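Local structure of thiamine-monophosphate kinase (Stenotrophomonas maltophilia, 6XEP) at residues V224-L229 and L270-Y276; V164-D170 and L250-L256; H244-D248 and H314-E318. The protein probably catalyses the ATP-dependent phosphorylation of thiamine monophosphate to thiamine diphosphate, the active form of vitamin B1, in a magnesium-dependent reaction. One frame throughout, in Å; residues are numbered along the deposited sequence. Where two conformers were deposited one is given.

Contact 1 of 3, residues V224-L229 and L270-Y276; sequences VSDGLL and LRGGDDY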
# COMPACT_ATOMS: atom_id res chain seq x y z
N VAL A 224 4.23 -2.63 20.63
CA VAL A 224 5.34 -3.54 20.92
C VAL A 224 5.30 -4.62 19.85
O VAL A 224 4.49 -5.54 19.90
CB VAL A 224 5.24 -4.14 22.32
CG1 VAL A 224 6.50 -4.98 22.60
CG2 VAL A 224 5.10 -3.03 23.35
N SER A 225 6.18 -4.49 18.86
CA SER A 225 6.29 -5.50 17.81
C SER A 225 7.70 -5.96 17.58
O SER A 225 7.88 -7.04 17.01
CB SER A 225 5.72 -4.97 16.49
OG SER A 225 6.44 -3.83 16.07
N ASP A 226 8.71 -5.19 18.01
CA ASP A 226 10.11 -5.60 17.95
C ASP A 226 10.66 -5.97 19.33
O ASP A 226 11.89 -5.99 19.52
CB ASP A 226 10.97 -4.50 17.35
CG ASP A 226 10.67 -4.27 15.89
OD1 ASP A 226 10.45 -5.26 15.16
OD2 ASP A 226 10.67 -3.10 15.46
N GLY A 227 9.78 -6.21 20.28
CA GLY A 227 10.14 -6.51 21.65
C GLY A 227 10.04 -5.28 22.52
O GLY A 227 10.30 -4.15 22.08
N LEU A 228 9.67 -5.49 23.78
CA LEU A 228 9.44 -4.39 24.71
C LEU A 228 10.63 -3.43 24.76
O LEU A 228 10.46 -2.22 24.68
CB LEU A 228 9.14 -4.93 26.11
CG LEU A 228 8.99 -3.85 27.19
CD1 LEU A 228 7.75 -3.00 26.94
CD2 LEU A 228 8.97 -4.47 28.58
N LEU A 229 11.85 -3.97 24.88
CA LEU A 229 13.01 -3.10 25.06
C LEU A 229 13.23 -2.20 23.85
O LEU A 229 13.54 -1.01 23.99
CB LEU A 229 14.26 -3.93 25.36
CG LEU A 229 14.15 -4.73 26.67
CD1 LEU A 229 15.48 -5.39 26.96
CD2 LEU A 229 13.72 -3.84 27.83
N LEU A 270 10.97 -9.79 27.23
CA LEU A 270 11.74 -8.55 27.11
C LEU A 270 12.04 -8.19 25.67
O LEU A 270 12.06 -7.01 25.31
CB LEU A 270 13.06 -8.67 27.87
CG LEU A 270 12.95 -8.58 29.39
CD1 LEU A 270 14.25 -9.04 29.99
CD2 LEU A 270 12.61 -7.14 29.81
N ARG A 271 12.30 -9.20 24.82
CA ARG A 271 12.86 -8.97 23.50
C ARG A 271 12.15 -9.74 22.38
O ARG A 271 12.60 -9.69 21.23
CB ARG A 271 14.35 -9.35 23.49
CG ARG A 271 15.21 -8.45 24.36
CD ARG A 271 16.67 -8.92 24.45
NE ARG A 271 17.31 -8.34 25.63
CZ ARG A 271 17.29 -8.90 26.83
NH1 ARG A 271 16.69 -10.08 27.00
NH2 ARG A 271 17.88 -8.31 27.85
N GLY A 272 11.06 -10.43 22.69
CA GLY A 272 10.41 -11.26 21.68
C GLY A 272 9.71 -10.42 20.62
O GLY A 272 9.14 -9.37 20.91
N GLY A 273 9.73 -10.92 19.38
CA GLY A 273 9.03 -10.22 18.31
C GLY A 273 7.53 -10.48 18.32
O GLY A 273 7.04 -11.46 18.89
N ASP A 274 6.80 -9.54 17.71
CA ASP A 274 5.42 -9.76 17.24
C ASP A 274 4.38 -9.86 18.36
O ASP A 274 3.37 -10.54 18.20
CB ASP A 274 5.32 -11.00 16.36
CG ASP A 274 5.95 -10.78 15.00
OD1 ASP A 274 6.63 -9.75 14.80
OD2 ASP A 274 5.75 -11.64 14.13
N ASP A 275 4.58 -9.17 19.49
CA ASP A 275 3.51 -9.18 20.50
C ASP A 275 2.28 -8.44 20.01
O ASP A 275 1.14 -8.90 20.21
CB ASP A 275 3.99 -8.54 21.79
CG ASP A 275 5.09 -9.32 22.47
OD1 ASP A 275 4.89 -10.52 22.77
OD2 ASP A 275 6.15 -8.71 22.73
N TYR A 276 2.49 -7.30 19.35
CA TYR A 276 1.43 -6.38 18.94
C TYR A 276 0.56 -6.00 20.14
O TYR A 276 -0.67 -5.93 20.06
CB TYR A 276 0.63 -6.95 17.75
CG TYR A 276 1.59 -7.08 16.57
CD1 TYR A 276 2.08 -5.94 15.96
CD2 TYR A 276 2.07 -8.32 16.14
CE1 TYR A 276 2.98 -6.02 14.90
CE2 TYR A 276 2.98 -8.41 15.08
CZ TYR A 276 3.43 -7.25 14.47
OH TYR A 276 4.35 -7.29 13.43
O HOH W 1 5.76 -4.62 13.14
O HOH W 2 7.03 -7.64 20.47
O HOH W 3 8.57 -8.19 24.19
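Ser-225 and Asp-274 pair their backbones where two loops of the PurM-like C-terminal domain meet: residues 224-229 lead from strand 220-224 into helix 228-239, while the loop after helix 262-271 runs through Asp-274 to strand 277-282. Asp-274 N donates to Ser-225 O at 2.8 Å in a nearly straight bond. Leu-229 N reaches Leu-270 O at 3.1 Å and so ties the start of one helix to the end of the other. The bond from Tyr-276 N to Val-224 O is weak, bent to 126° at hydrogen.

Two waters lie between the segments, and Asp-275 OD2 accepts from both. One also accepts from Leu-228 N at 2.9 Å, while the other donates to Gly-272 O and accepts from Asp-275 N. Asp-275 suits this place because its second oxygen, OD1, is left for a partner outside the two segments, Gly-169. In one of the two conformers of Ser-225, a water links its OG to Tyr-276 OH. Ser-225, Asp-226 and Asp-274 are predicted to bind ATP, magnesium and substrate respectively; here Asp-274 OD2 forms a salt bridge with Lys-74.

Close backbone approach depends on glycine: Gly-227, the N-cap of helix 228-239, brings CA to 3.1 Å from Gly-272 O, a CA-H...O contact. At the other end, Ser-225 CB leans obliquely on the Tyr-276 ring, 3.3 Å from CE1. Leu-229 CG lies anti to the carbonyl carbon (chi1 -63°), which aims the side chain at Leu-270 and Arg-271; of its branches, CD1 lies over one face of the Arg-271 guanidinium, which Asp-267 pairs through NH1, and CD2 meets Leu-270 CD2 at 4.0 Å.

Contact 2 of 3, residues V164-D170 and L250-L256; sequences VSGTLGD and LPISHAL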
# COMPACT_ATOMS: atom_id res chain seq x y z
N VAL A 164 1.80 -1.81 30.13
CA VAL A 164 1.71 -2.58 28.89
C VAL A 164 0.43 -3.42 28.91
O VAL A 164 -0.01 -3.88 29.96
CB VAL A 164 2.97 -3.46 28.68
CG1 VAL A 164 3.06 -4.58 29.71
CG2 VAL A 164 3.00 -4.01 27.24
N SER A 165 -0.16 -3.59 27.74
CA SER A 165 -1.40 -4.35 27.62
C SER A 165 -1.11 -5.83 27.42
O SER A 165 -0.02 -6.22 27.01
CB SER A 165 -2.24 -3.83 26.45
OG SER A 165 -1.55 -4.00 25.19
N GLY A 166 -2.11 -6.66 27.74
CA GLY A 166 -2.04 -8.08 27.41
C GLY A 166 -0.90 -8.81 28.10
O GLY A 166 -0.66 -8.68 29.31
N THR A 167 -0.20 -9.62 27.32
CA THR A 167 0.93 -10.41 27.79
C THR A 167 2.07 -10.23 26.80
O THR A 167 1.84 -9.88 25.64
CB THR A 167 0.60 -11.91 27.91
OG1 THR A 167 0.12 -12.40 26.65
CG2 THR A 167 -0.47 -12.14 28.99
N LEU A 168 3.29 -10.46 27.26
CA LEU A 168 4.47 -10.26 26.43
C LEU A 168 5.21 -11.56 26.24
O LEU A 168 5.45 -12.30 27.21
CB LEU A 168 5.42 -9.22 27.06
CG LEU A 168 4.89 -7.79 27.11
CD1 LEU A 168 5.91 -6.90 27.84
CD2 LEU A 168 4.63 -7.27 25.71
N GLY A 169 5.62 -11.83 24.99
CA GLY A 169 6.53 -12.92 24.70
C GLY A 169 5.88 -14.18 24.16
O GLY A 169 6.60 -15.12 23.81
N ASP A 170 4.55 -14.22 24.10
CA ASP A 170 3.87 -15.44 23.65
C ASP A 170 4.27 -15.81 22.22
O ASP A 170 4.57 -16.98 21.92
CB ASP A 170 2.37 -15.23 23.71
CG ASP A 170 1.84 -15.16 25.12
OD1 ASP A 170 2.48 -15.67 26.06
OD2 ASP A 170 0.73 -14.60 25.27
N LEU A 250 6.67 -8.02 34.55
CA LEU A 250 6.17 -8.18 33.19
C LEU A 250 5.01 -9.18 33.17
O LEU A 250 5.06 -10.20 33.87
CB LEU A 250 7.30 -8.65 32.28
CG LEU A 250 8.47 -7.69 32.07
CD1 LEU A 250 9.49 -8.34 31.14
CD2 LEU A 250 7.98 -6.37 31.50
N PRO A 251 3.95 -8.92 32.37
CA PRO A 251 2.83 -9.87 32.27
C PRO A 251 3.21 -11.06 31.40
O PRO A 251 3.37 -10.94 30.18
CB PRO A 251 1.72 -9.03 31.64
CG PRO A 251 2.45 -8.02 30.82
CD PRO A 251 3.65 -7.67 31.67
N ILE A 252 3.33 -12.22 32.02
CA ILE A 252 3.74 -13.43 31.32
C ILE A 252 2.58 -14.42 31.39
O ILE A 252 2.06 -14.70 32.48
CB ILE A 252 5.05 -14.00 31.90
CG1 ILE A 252 6.20 -13.04 31.54
CG2 ILE A 252 5.34 -15.39 31.36
CD1 ILE A 252 7.51 -13.32 32.21
N SER A 253 2.17 -14.92 30.23
CA SER A 253 0.99 -15.77 30.17
C SER A 253 1.24 -17.10 30.87
O SER A 253 2.38 -17.53 31.07
CB SER A 253 0.56 -16.01 28.73
OG SER A 253 1.46 -16.87 28.07
N HIS A 254 0.14 -17.75 31.24
CA HIS A 254 0.21 -19.10 31.80
C HIS A 254 1.01 -20.02 30.87
O HIS A 254 1.93 -20.71 31.31
CB HIS A 254 -1.20 -19.64 32.00
CG HIS A 254 -1.24 -21.02 32.57
ND1 HIS A 254 -1.16 -21.26 33.93
CD2 HIS A 254 -1.38 -22.23 31.98
CE1 HIS A 254 -1.24 -22.56 34.15
NE2 HIS A 254 -1.36 -23.17 32.98
N ALA A 255 0.66 -20.01 29.58
CA ALA A 255 1.27 -20.94 28.64
C ALA A 255 2.76 -20.67 28.48
O ALA A 255 3.56 -21.61 28.42
CB ALA A 255 0.55 -20.85 27.29
N LEU A 256 3.14 -19.40 28.39
CA LEU A 256 4.56 -19.07 28.23
C LEU A 256 5.34 -19.53 29.45
O LEU A 256 6.38 -20.17 29.32
CB LEU A 256 4.73 -17.58 27.99
CG LEU A 256 6.18 -17.17 27.66
CD1 LEU A 256 6.65 -17.90 26.40
CD2 LEU A 256 6.33 -15.67 27.47
O HOH W 4 3.25 -14.08 27.96
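Ser-253 OG donates to Asp-170 OD1 at 2.6 Å, meeting the oxygen on its syn side but 28° out of the carboxylate plane. Ser-253 is also the N-cap of helix 254-259: the same hydroxyl oxygen accepts from Leu-256 N at 3.1 Å. Its OG sits between backbone N and carbonyl carbon (chi1 72°), from where it serves both partners, a double role that suits serine. This helix N-cap thus fastens the start of helix 254-259 to the start of helix 170-179, within the AIR synthase-related C-terminal domain.

Asp-170 is gripped on both oxygens. Thr-167 OG1 donates to OD2 at 2.7 Å from above the carboxylate plane, and Arg-200 of helix 192-202 forms a salt bridge with the same oxygen; these donors, and the arginine charge above all, would be expected to favour the ionised carboxylate. A water donates to OD1 and to Leu-168 O while accepting from Ser-253 N, bridging the two backbones. Nearby, Leu-168 N donates to Pro-251 O at 3.0 Å in a fairly straight bond (163°).

Pro-251 lays CB, CG and CD against the end of strand 161-165; a compact, rigid apolar ring suits a position close to both Gly-166 O, 3.3 Å from CB, and Val-164 CG1, 3.7 Å from CG. Leu-168 CD1 also packs on Leu-250 CD2 at 4.2 Å, and the Leu-250 side chain touches Ala-269 and Leu-270 of helix 262-271. Gly-169, the N-cap of helix 170-179, leaves room by having no side chain: Leu-256 CD2 settles over this backbone, 3.5 Å from Leu-168 O.

Contact 3 of 3, residues H244-D248 and H314-E318; sequences HVDAD and HVDGE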
# COMPACT_ATOMS: atom_id res chain seq x y z
N HIS A 244 12.65 2.79 33.07
CA HIS A 244 13.10 1.73 33.96
C HIS A 244 12.03 0.65 33.96
O HIS A 244 10.86 0.95 34.17
CB HIS A 244 13.37 2.27 35.36
CG HIS A 244 14.64 3.06 35.47
ND1 HIS A 244 15.83 2.50 35.86
CD2 HIS A 244 14.91 4.36 35.18
CE1 HIS A 244 16.78 3.43 35.85
NE2 HIS A 244 16.25 4.56 35.43
N VAL A 245 12.43 -0.59 33.69
CA VAL A 245 11.52 -1.74 33.64
C VAL A 245 11.87 -2.69 34.77
O VAL A 245 13.03 -3.10 34.93
CB VAL A 245 11.61 -2.49 32.30
CG1 VAL A 245 10.79 -3.78 32.36
CG2 VAL A 245 11.14 -1.62 31.17
N ASP A 246 10.86 -3.07 35.56
CA ASP A 246 11.03 -4.13 36.54
C ASP A 246 10.67 -5.45 35.88
O ASP A 246 9.48 -5.72 35.62
CB ASP A 246 10.18 -3.91 37.77
CG ASP A 246 10.35 -5.04 38.75
OD1 ASP A 246 11.51 -5.26 39.18
OD2 ASP A 246 9.36 -5.73 39.04
N ALA A 247 11.68 -6.27 35.59
CA ALA A 247 11.43 -7.48 34.81
C ALA A 247 10.46 -8.41 35.53
O ALA A 247 9.66 -9.08 34.87
CB ALA A 247 12.75 -8.21 34.52
N ASP A 248 10.51 -8.45 36.86
CA ASP A 248 9.64 -9.35 37.61
C ASP A 248 8.16 -9.00 37.41
O ASP A 248 7.31 -9.87 37.63
CB ASP A 248 9.95 -9.31 39.10
CG ASP A 248 11.30 -9.94 39.47
OD1 ASP A 248 11.85 -10.73 38.68
OD2 ASP A 248 11.81 -9.63 40.57
N HIS A 314 16.17 0.70 30.83
CA HIS A 314 16.88 -0.05 31.85
C HIS A 314 16.03 -1.26 32.20
O HIS A 314 14.80 -1.19 32.16
CB HIS A 314 17.11 0.75 33.12
CG HIS A 314 17.92 1.99 32.94
ND1 HIS A 314 17.52 3.04 32.14
CD2 HIS A 314 19.07 2.39 33.53
CE1 HIS A 314 18.41 4.01 32.21
NE2 HIS A 314 19.36 3.65 33.05
N VAL A 315 16.70 -2.36 32.51
CA VAL A 315 16.05 -3.53 33.10
C VAL A 315 16.70 -3.74 34.45
O VAL A 315 17.92 -3.91 34.54
CB VAL A 315 16.20 -4.79 32.24
CG1 VAL A 315 15.50 -5.95 32.93
CG2 VAL A 315 15.63 -4.59 30.84
N ASP A 316 15.88 -3.72 35.50
CA ASP A 316 16.38 -3.91 36.86
C ASP A 316 17.57 -2.99 37.12
O ASP A 316 18.57 -3.39 37.73
CB ASP A 316 16.73 -5.38 37.09
CG ASP A 316 15.53 -6.30 36.89
OD1 ASP A 316 14.38 -5.80 36.78
OD2 ASP A 316 15.73 -7.53 36.80
N GLY A 317 17.48 -1.75 36.63
CA GLY A 317 18.47 -0.73 36.91
C GLY A 317 19.61 -0.60 35.90
O GLY A 317 20.37 0.37 35.98
N GLU A 318 19.74 -1.53 34.96
CA GLU A 318 20.90 -1.55 34.06
C GLU A 318 20.46 -1.22 32.64
O GLU A 318 19.51 -1.81 32.13
CB GLU A 318 21.57 -2.92 34.09
CG GLU A 318 22.80 -3.00 33.21
CD GLU A 318 23.82 -1.93 33.56
OE1 GLU A 318 24.49 -2.08 34.59
OE2 GLU A 318 23.93 -0.94 32.80
O HOH W 5 15.27 -0.40 35.67
O HOH W 6 14.23 -9.93 37.18
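Val-245 O receives two donors from the end of the adjacent strand: Asp-316 N at 3.0 Å in an almost straight bond and, more weakly, Val-315 CA in a CA-H...O contact at 3.6 Å. With Val-245 N donating to His-314 O at 2.9 Å, these bonds make a short parallel ladder. Asp-316 extends it past the strand ends, its OD1 accepting Ala-247 N through the syn lone pair at 3.0 Å. Asp-246 OD1 comes within 3.8 Å of Asp-316 OD1, a like-charge approach; the other oxygen of Asp-246 is bonded to Ser-249 OG.

His-244 and His-314 both hold CG anti to the carbonyl carbon (chi1 -75° and -60°); in register on parallel strands, they lie alongside and their flat rings stack face to face, offset, centroids 4.0 Å apart. A water links His-244 ND1 to Gly-317 N. Asp-316 and Gly-317 are the central residues of the type I' turn 315-318, both at positive phi; at Gly-317 a CB would jam against the preceding carbonyl O.

Strand 312-315 is outermost within this chain, beside 242-245, which pairs next with 301-308. Helices 228-239 and 262-271 lie over the valine face, through Leu-232 on Val-245 and Leu-270 on Val-315.

Overall arrangement
All three contacts belong to the C-terminal domain, and their segments alternate along the chain. Contacts 1 and 2 have centres about 11 Å apart and meet at a probable hydrogen bond of 2.7 Å between Asp-275 OD1 and Gly-169 N. Contact 3 lies about 16 Å from the centre of each. Leu-250 of contact 2 is the shared apolar piece: its CD2 is 3.6 Å from Leu-228 CD2 of contact 1 and 3.9 Å from Val-245 CG1 of contact 3. Leu-229 CD2 also meets Val-315 CG2 at 3.6 Å. Contact 1 carries predicted ATP, magnesium and substrate residues; Gly-169 of contact 2 lies about 9 Å from the side chain of Asp-274, a predicted substrate residue, whereas contact 3 lies away from the predicted sites.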